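Local coordinates for protein proteasome accessory factor B/C (PafBC) (Paenarthrobacter aurescens, PDB 6SJ9) that regulates transcription in the bacterial response to DNA damage, probably by binding DNA through winged helix-turn-helix parts joined to WYL domains, at residues Gly186-Gln191 and Glu235-Asn240; Gln482-Glu487 and Ser532-Glu537; Leu507-Leu512 and Asn548-Arg553. All coordinates share one frame; numbering follows the deposited sequence.

How the contacts relate
Contact 1 and the other two lie on opposite sides of the chain's centre, with about 29 Å between nearest atoms of contacts 1 and 2. Contacts 2 and 3 touch: strands 533-540 and 545-550 are neighbours in the second WYL sheet, and F536 N lies 2.9 Å from F549 O, a probable hydrogen bond. Contact 3, partly buried, joins strands of that sheet through aromatic rings and an arginine held by a backbone carbonyl. Contact 2 is a surface contact in which a loop meets an indole edge. Contact 1, also partly buried, sits at a hairpin of the first WYL domain and relies on an arginine-aspartate salt bridge beside a leucine.

Contact 1: residues Gly186-Gln191 and Glu235-Asn240; sequences GSRFGQ and ELDELN
R188 and L236 meet where the hairpin of the first WYL domain turns beside the short helix 232-237. Strand 175-188 ends here in a type I' turn from R188 to Q191, closed by backbone bonds from R188 N to Q191 O and from Q191 N to R188 O, and the chain returns as strand 191-198. R188 sets out toward the helix, bends at chi2 (143°) and then runs straight through chi3, which carries its guanidinium to D237. The grip is side-on, on one oxygen: D237 OD1 takes R188 NE at 3.1 Å and R188 NH2 at 2.8 Å. NE arrives on the anti side, close to the carboxylate plane, whereas NH2 comes from above that plane, and neither bond is straight. D237 starts off pointing away from the hairpin, but its CG stands beside its own backbone N (chi1 -81°), and this swings OD1 back to the arginine. R188 NH1 turns the other way and gives a 2.9 Å bond to S187 O, from above that carbonyl's plane. Held by D237 and by its own strand, the guanidinium has little freedom to rotate; Q405 adds a weak bond to NH2. L236 crosses the arginine at about a right angle, laying CB over one guanidinium face, 3.3 Å from R188 NE, while L236 O lies 3.3 Å from R188 CD. On the turn, the F189 ring sits with one face against R188 CB and its edge toward L239 O. Y193 of strand 191-198 packs against both L236 and L239. The fork of L236 ends on G186, where a CB would probably run into L236 CD2 as it stands: G186 CA is 3.6 Å from L236 CD2 and 3.8 Å from L236 CD1.

Contact 2: residues Gln482-Glu487 and Ser532-Glu537; sequences QSVAPE and STWYFE
W534 presents the NH edge of its indole to the backbone of Q482 and S483, and the contact is made in two ways. The first is hydrogen bonding. W534 NE1 gives its proton mainly to S483 O, at 3.0 Å and with an N-H...O angle of 150°. The oxygen lies in the plane of the indole, yet the nitrogen sits well above the plane of the S483 carbonyl, away from its lone pairs. A second, weak bond runs from W534 NE1 to Q482 O at 3.3 Å, so the single N-H is shared between two successive carbonyls. Q482 O also lies at the edge of the six-membered ring, 3.1 Å from W534 CZ2.

The second is van der Waals contact. Chi1 of Q482 (172°), with CG anti to the backbone N, sets Q482 CG 3.6 Å from W534 NE1; the bend at chi2 then folds the amide back over S532, with Q482 CD 3.5 Å from S532 CA. Beyond the carbonyls, V484 crosses the indole at about a right angle, its CG2 branch 3.6 Å from W534 NE1.

F492 of helix 489-501 meets W534 edge-to-face and also touches V484, so the loop, the helix and the strand close on one another. S532 has a positive phi in the tight connection between strands 517-530 and 533-540. The loop running into helix 489-501 is thus fastened to the hairpin end of the bent sheet that follows it, an arrangement belonging to the Sm-like fold of the WYL domain, a helix followed by five antiparallel strands.

Contact 3: residues Leu507-Leu512 and Asn548-Arg553; sequences LRYFSL and NFRLDR
Y509 reaches from strand 503-510 to F549, R550 and R553 inside the Sm-like fold of the second WYL domain, where strands 503-510 and 545-550, not neighbours in the five-stranded sheet, cross at 66°. From CB the ring leaves anti to the backbone N (chi1 -168°). Y509 CG lies 4.0 Å from F549 CD2, which stands over the ring centre in a T-shaped stack; Y509 CD2 lies against the same atom, and L507 CD2 covers a face of F549. Along one side, Y509 CD1 meets R553 O at 3.5 Å and Y509 CE1 meets R553 CB at 3.4 Å. Along the other, Y509 CE2 lies 3.7 Å from R553 NH2, over one guanidinium face. CZ rests near R553 CB, and at the tip Y509 OH accepts a nearly straight 2.8 Å bond from R550 N. A phenylalanine here would probably keep the stack but leave the R550 N-H without its acceptor. Backbone bonding joins F510 N to R553 O. R553 NH1 goes on to a salt bridge with D584, while F510 O is gripped side-on by R553 NE at 2.9 Å and R553 NH2 at 2.8 Å, the latter on a lone pair.

Contact 1: residues Gly186-Gln191 and Glu235-Asn240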
# COMPACT_ATOMS: atom_id res chain seq x y z
N GLY A 186 -14.07 -9.38 9.95
CA GLY A 186 -14.10 -9.98 8.63
C GLY A 186 -14.14 -8.93 7.54
O GLY A 186 -14.59 -7.80 7.74
N SER A 187 -13.65 -9.32 6.37
CA SER A 187 -13.59 -8.45 5.21
C SER A 187 -14.35 -9.11 4.08
O SER A 187 -14.06 -10.26 3.75
CB SER A 187 -12.14 -8.22 4.78
OG SER A 187 -12.10 -7.17 3.87
N ARG A 188 -15.37 -8.46 3.58
CA ARG A 188 -15.96 -8.87 2.31
C ARG A 188 -16.23 -7.64 1.48
O ARG A 188 -16.76 -6.64 1.99
CB ARG A 188 -17.18 -9.77 2.44
CG ARG A 188 -16.74 -11.21 2.57
CD ARG A 188 -17.61 -11.97 3.52
NE ARG A 188 -17.22 -13.38 3.68
CZ ARG A 188 -16.02 -13.83 4.08
NH1 ARG A 188 -15.01 -12.98 4.36
NH2 ARG A 188 -15.84 -15.15 4.23
N PHE A 189 -15.88 -7.73 0.19
CA PHE A 189 -16.03 -6.64 -0.77
C PHE A 189 -15.14 -5.46 -0.40
O PHE A 189 -15.48 -4.30 -0.65
CB PHE A 189 -17.49 -6.20 -0.84
CG PHE A 189 -18.47 -7.34 -0.74
CD1 PHE A 189 -18.53 -8.32 -1.72
CD2 PHE A 189 -19.32 -7.45 0.36
CE1 PHE A 189 -19.44 -9.38 -1.62
CE2 PHE A 189 -20.22 -8.51 0.48
CZ PHE A 189 -20.29 -9.48 -0.52
N GLY A 190 -13.96 -5.75 0.17
CA GLY A 190 -13.04 -4.73 0.63
C GLY A 190 -13.39 -4.10 1.98
O GLY A 190 -12.53 -3.43 2.56
N GLN A 191 -14.58 -4.35 2.53
CA GLN A 191 -15.08 -3.64 3.71
C GLN A 191 -15.10 -4.54 4.94
O GLN A 191 -15.46 -5.72 4.86
CB GLN A 191 -16.50 -3.11 3.44
CG GLN A 191 -16.56 -2.05 2.34
CD GLN A 191 -15.50 -0.97 2.54
OE1 GLN A 191 -14.44 -0.99 1.90
NE2 GLN A 191 -15.77 -0.02 3.45
N GLU A 235 -20.70 -17.16 8.51
CA GLU A 235 -21.51 -16.02 8.93
C GLU A 235 -21.34 -14.83 7.99
O GLU A 235 -22.32 -14.17 7.61
CB GLU A 235 -21.13 -15.63 10.36
CG GLU A 235 -22.05 -14.63 10.96
CD GLU A 235 -23.45 -15.20 11.06
OE1 GLU A 235 -23.58 -16.38 11.46
OE2 GLU A 235 -24.40 -14.47 10.74
N LEU A 236 -20.09 -14.57 7.57
CA LEU A 236 -19.79 -13.43 6.71
C LEU A 236 -20.16 -13.71 5.25
O LEU A 236 -20.65 -12.81 4.55
CB LEU A 236 -18.29 -13.10 6.83
CG LEU A 236 -17.64 -12.56 8.11
CD1 LEU A 236 -16.23 -13.16 8.31
CD2 LEU A 236 -17.54 -11.04 8.06
N ASP A 237 -19.97 -14.96 4.80
CA ASP A 237 -20.43 -15.35 3.47
C ASP A 237 -21.91 -15.09 3.27
O ASP A 237 -22.34 -14.74 2.17
CB ASP A 237 -20.14 -16.85 3.23
CG ASP A 237 -18.70 -17.14 2.80
OD1 ASP A 237 -17.90 -16.19 2.64
OD2 ASP A 237 -18.36 -18.34 2.62
N GLU A 238 -22.72 -15.22 4.32
CA GLU A 238 -24.14 -14.91 4.15
C GLU A 238 -24.38 -13.42 3.89
O GLU A 238 -25.47 -13.04 3.47
CB GLU A 238 -24.94 -15.44 5.35
CG GLU A 238 -26.44 -15.30 5.11
CD GLU A 238 -27.32 -16.05 6.10
OE1 GLU A 238 -26.78 -16.72 7.02
OE2 GLU A 238 -28.56 -16.01 5.89
N LEU A 239 -23.38 -12.56 4.12
CA LEU A 239 -23.55 -11.14 3.84
C LEU A 239 -23.83 -10.93 2.35
O LEU A 239 -23.23 -11.57 1.49
CB LEU A 239 -22.31 -10.36 4.27
CG LEU A 239 -22.20 -10.03 5.75
CD1 LEU A 239 -20.98 -9.16 5.97
CD2 LEU A 239 -23.48 -9.32 6.20
N ASN A 240 -24.73 -9.99 2.07
CA ASN A 240 -25.10 -9.57 0.73
C ASN A 240 -24.56 -8.17 0.43
O ASN A 240 -24.66 -7.27 1.27
CB ASN A 240 -26.62 -9.62 0.55
CG ASN A 240 -27.14 -11.05 0.44
OD1 ASN A 240 -26.52 -11.90 -0.20
ND2 ASN A 240 -28.28 -11.32 1.06

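Contact 2: residues Gln482-Glu487 and Ser532-Glu537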
# COMPACT_ATOMS: atom_id res chain seq x y z
N GLN A 482 17.38 -0.16 -15.83
CA GLN A 482 17.04 1.13 -16.41
C GLN A 482 18.28 1.81 -16.99
O GLN A 482 19.38 1.75 -16.42
CB GLN A 482 16.39 1.99 -15.33
CG GLN A 482 16.14 3.45 -15.69
CD GLN A 482 14.98 3.63 -16.67
OE1 GLN A 482 14.05 2.80 -16.73
NE2 GLN A 482 15.01 4.72 -17.43
N SER A 483 18.12 2.45 -18.13
CA SER A 483 19.25 3.18 -18.62
C SER A 483 19.49 4.41 -17.75
O SER A 483 18.68 4.76 -16.88
CB SER A 483 19.03 3.55 -20.09
OG SER A 483 17.80 4.22 -20.22
N VAL A 484 20.62 5.07 -17.98
CA VAL A 484 21.07 6.18 -17.17
C VAL A 484 21.20 7.40 -18.08
O VAL A 484 21.89 7.34 -19.10
CB VAL A 484 22.43 5.83 -16.53
CG1 VAL A 484 22.91 6.91 -15.55
CG2 VAL A 484 22.34 4.49 -15.85
N ALA A 485 20.54 8.50 -17.70
CA ALA A 485 20.68 9.75 -18.44
C ALA A 485 22.13 10.20 -18.41
O ALA A 485 22.85 9.92 -17.47
CB ALA A 485 19.80 10.86 -17.86
N PRO A 486 22.60 10.85 -19.47
CA PRO A 486 24.01 11.22 -19.56
C PRO A 486 24.50 12.12 -18.45
O PRO A 486 25.68 12.03 -18.09
CB PRO A 486 24.08 11.96 -20.90
CG PRO A 486 23.01 11.24 -21.75
CD PRO A 486 21.98 10.68 -20.80
N GLU A 487 23.66 13.02 -17.94
CA GLU A 487 24.06 13.92 -16.87
C GLU A 487 24.27 13.17 -15.55
O GLU A 487 24.93 13.69 -14.64
CB GLU A 487 22.99 15.01 -16.68
CG GLU A 487 22.61 15.77 -17.94
CD GLU A 487 21.74 14.95 -18.90
OE1 GLU A 487 21.03 14.00 -18.47
OE2 GLU A 487 21.78 15.27 -20.12
N SER A 532 11.69 4.24 -13.59
CA SER A 532 12.64 4.95 -14.45
C SER A 532 13.56 5.93 -13.69
O SER A 532 14.18 6.79 -14.31
CB SER A 532 11.90 5.71 -15.56
OG SER A 532 11.14 4.79 -16.32
N THR A 533 13.70 5.80 -12.35
CA THR A 533 14.55 6.67 -11.55
C THR A 533 15.65 5.89 -10.83
O THR A 533 15.38 4.86 -10.20
CB THR A 533 13.71 7.46 -10.55
OG1 THR A 533 12.65 8.09 -11.26
CG2 THR A 533 14.53 8.52 -9.84
N TRP A 534 16.88 6.44 -10.87
CA TRP A 534 17.97 5.81 -10.14
C TRP A 534 18.07 6.37 -8.73
O TRP A 534 17.94 7.56 -8.49
CB TRP A 534 19.32 5.96 -10.88
CG TRP A 534 19.42 4.98 -11.99
CD1 TRP A 534 19.16 5.20 -13.32
CD2 TRP A 534 19.72 3.59 -11.86
NE1 TRP A 534 19.30 4.03 -14.03
CE2 TRP A 534 19.66 3.03 -13.16
CE3 TRP A 534 20.06 2.76 -10.78
CZ2 TRP A 534 19.93 1.67 -13.42
CZ3 TRP A 534 20.32 1.40 -11.02
CH2 TRP A 534 20.23 0.87 -12.36
N TYR A 535 18.34 5.48 -7.79
CA TYR A 535 18.54 5.85 -6.41
C TYR A 535 19.79 5.16 -5.89
O TYR A 535 20.22 4.13 -6.44
CB TYR A 535 17.37 5.40 -5.51
CG TYR A 535 16.00 5.94 -5.86
CD1 TYR A 535 15.23 5.36 -6.89
CD2 TYR A 535 15.46 6.98 -5.13
CE1 TYR A 535 13.96 5.85 -7.18
CE2 TYR A 535 14.22 7.47 -5.40
CZ TYR A 535 13.47 6.89 -6.43
OH TYR A 535 12.23 7.40 -6.70
N PHE A 536 20.39 5.71 -4.85
CA PHE A 536 21.39 4.89 -4.17
C PHE A 536 21.14 4.95 -2.67
O PHE A 536 20.91 6.01 -2.09
CB PHE A 536 22.83 5.26 -4.49
CG PHE A 536 23.23 6.66 -4.11
CD1 PHE A 536 22.80 7.75 -4.86
CD2 PHE A 536 24.13 6.86 -3.10
CE1 PHE A 536 23.19 9.03 -4.53
CE2 PHE A 536 24.54 8.14 -2.78
CZ PHE A 536 24.07 9.21 -3.49
N GLU A 537 21.16 3.79 -2.07
CA GLU A 537 21.10 3.62 -0.63
C GLU A 537 22.51 3.78 -0.05
O GLU A 537 23.50 3.27 -0.61
CB GLU A 537 20.57 2.23 -0.30
CG GLU A 537 20.45 1.99 1.16
CD GLU A 537 20.28 0.48 1.46
OE1 GLU A 537 19.33 0.13 2.18
OE2 GLU A 537 21.09 -0.36 0.96

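Contact 3: residues Leu507-Leu512 and Asn548-Arg553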
# COMPACT_ATOMS: atom_id res chain seq x y z
N LEU A 507 29.62 13.40 -0.50
CA LEU A 507 28.45 13.69 -1.32
C LEU A 507 28.01 15.13 -1.08
O LEU A 507 27.89 15.58 0.08
CB LEU A 507 27.31 12.72 -0.98
CG LEU A 507 25.94 13.18 -1.43
CD1 LEU A 507 25.84 13.17 -2.99
CD2 LEU A 507 24.90 12.25 -0.73
N ARG A 508 27.79 15.84 -2.16
CA ARG A 508 27.11 17.14 -2.16
C ARG A 508 25.75 16.93 -2.80
O ARG A 508 25.67 16.54 -3.97
CB ARG A 508 27.92 18.19 -2.89
CG ARG A 508 29.11 18.67 -2.01
CD ARG A 508 29.90 19.64 -2.83
NE ARG A 508 31.14 19.98 -2.22
CZ ARG A 508 32.13 20.52 -2.90
NH1 ARG A 508 31.97 20.74 -4.21
NH2 ARG A 508 33.27 20.85 -2.30
N TYR A 509 24.69 17.08 -2.03
CA TYR A 509 23.36 16.68 -2.45
C TYR A 509 22.52 17.94 -2.56
O TYR A 509 22.43 18.67 -1.59
CB TYR A 509 22.77 15.71 -1.43
CG TYR A 509 21.53 14.98 -1.88
CD1 TYR A 509 21.56 14.13 -2.97
CD2 TYR A 509 20.33 15.10 -1.16
CE1 TYR A 509 20.43 13.42 -3.39
CE2 TYR A 509 19.17 14.40 -1.61
CZ TYR A 509 19.24 13.56 -2.72
OH TYR A 509 18.14 12.81 -3.15
N PHE A 510 21.92 18.19 -3.74
CA PHE A 510 21.02 19.33 -3.92
C PHE A 510 19.80 19.24 -3.01
O PHE A 510 19.23 18.17 -2.81
CB PHE A 510 20.52 19.42 -5.37
CG PHE A 510 21.52 19.97 -6.33
CD1 PHE A 510 21.98 21.25 -6.21
CD2 PHE A 510 21.95 19.19 -7.41
CE1 PHE A 510 22.90 21.74 -7.09
CE2 PHE A 510 22.83 19.67 -8.30
CZ PHE A 510 23.32 20.95 -8.14
N SER A 511 19.38 20.37 -2.48
CA SER A 511 18.08 20.46 -1.84
C SER A 511 16.97 20.33 -2.89
O SER A 511 17.21 20.33 -4.10
CB SER A 511 17.95 21.78 -1.12
OG SER A 511 17.97 22.76 -2.15
N LEU A 512 15.73 20.24 -2.42
CA LEU A 512 14.62 20.06 -3.35
C LEU A 512 14.59 21.14 -4.43
O LEU A 512 14.53 20.84 -5.62
CB LEU A 512 13.29 20.02 -2.59
CG LEU A 512 12.03 19.72 -3.42
CD1 LEU A 512 12.25 18.52 -4.37
CD2 LEU A 512 10.88 19.42 -2.47
N ASN A 548 18.22 7.04 1.45
CA ASN A 548 18.11 6.72 0.03
C ASN A 548 18.03 8.01 -0.71
O ASN A 548 17.10 8.79 -0.50
CB ASN A 548 16.87 5.84 -0.24
CG ASN A 548 17.08 4.47 0.29
OD1 ASN A 548 17.57 3.61 -0.44
ND2 ASN A 548 16.84 4.26 1.58
N PHE A 549 19.01 8.24 -1.58
CA PHE A 549 19.18 9.49 -2.30
C PHE A 549 18.82 9.29 -3.77
O PHE A 549 18.98 8.19 -4.32
CB PHE A 549 20.65 9.96 -2.20
CG PHE A 549 21.15 10.20 -0.73
CD1 PHE A 549 21.81 9.21 -0.03
CD2 PHE A 549 21.03 11.44 -0.15
CE1 PHE A 549 22.31 9.45 1.28
CE2 PHE A 549 21.51 11.70 1.17
CZ PHE A 549 22.13 10.71 1.88
N ARG A 550 18.42 10.37 -4.41
CA ARG A 550 18.14 10.38 -5.84
C ARG A 550 19.42 10.72 -6.60
O ARG A 550 20.04 11.75 -6.32
CB ARG A 550 17.06 11.41 -6.19
CG ARG A 550 15.65 11.08 -5.66
CD ARG A 550 14.62 12.15 -6.04
NE ARG A 550 14.52 12.39 -7.50
CZ ARG A 550 13.66 11.77 -8.31
NH1 ARG A 550 12.79 10.88 -7.82
NH2 ARG A 550 13.65 12.04 -9.63
N LEU A 551 19.79 9.85 -7.55
CA LEU A 551 20.97 10.11 -8.36
C LEU A 551 20.87 11.47 -9.04
O LEU A 551 21.86 12.22 -9.14
CB LEU A 551 21.14 9.01 -9.40
CG LEU A 551 22.53 8.93 -10.05
CD1 LEU A 551 23.53 8.61 -8.99
CD2 LEU A 551 22.54 7.80 -11.04
N ASP A 552 19.66 11.83 -9.49
CA ASP A 552 19.56 13.07 -10.25
C ASP A 552 19.57 14.25 -9.33
O ASP A 552 19.36 15.36 -9.82
CB ASP A 552 18.29 13.11 -11.15
CG ASP A 552 16.95 13.15 -10.38
OD1 ASP A 552 16.87 13.47 -9.17
OD2 ASP A 552 15.91 12.87 -11.03
N ARG A 553 19.81 14.04 -8.02
CA ARG A 553 20.02 15.18 -7.13
C ARG A 553 21.45 15.29 -6.64
O ARG A 553 21.75 16.17 -5.84
CB ARG A 553 19.03 15.18 -5.95
CG ARG A 553 17.70 15.62 -6.52
CD ARG A 553 16.69 16.18 -5.57
NE ARG A 553 17.15 16.68 -4.27
CZ ARG A 553 16.33 16.69 -3.23
NH1 ARG A 553 15.08 16.25 -3.42
NH2 ARG A 553 16.71 17.12 -2.05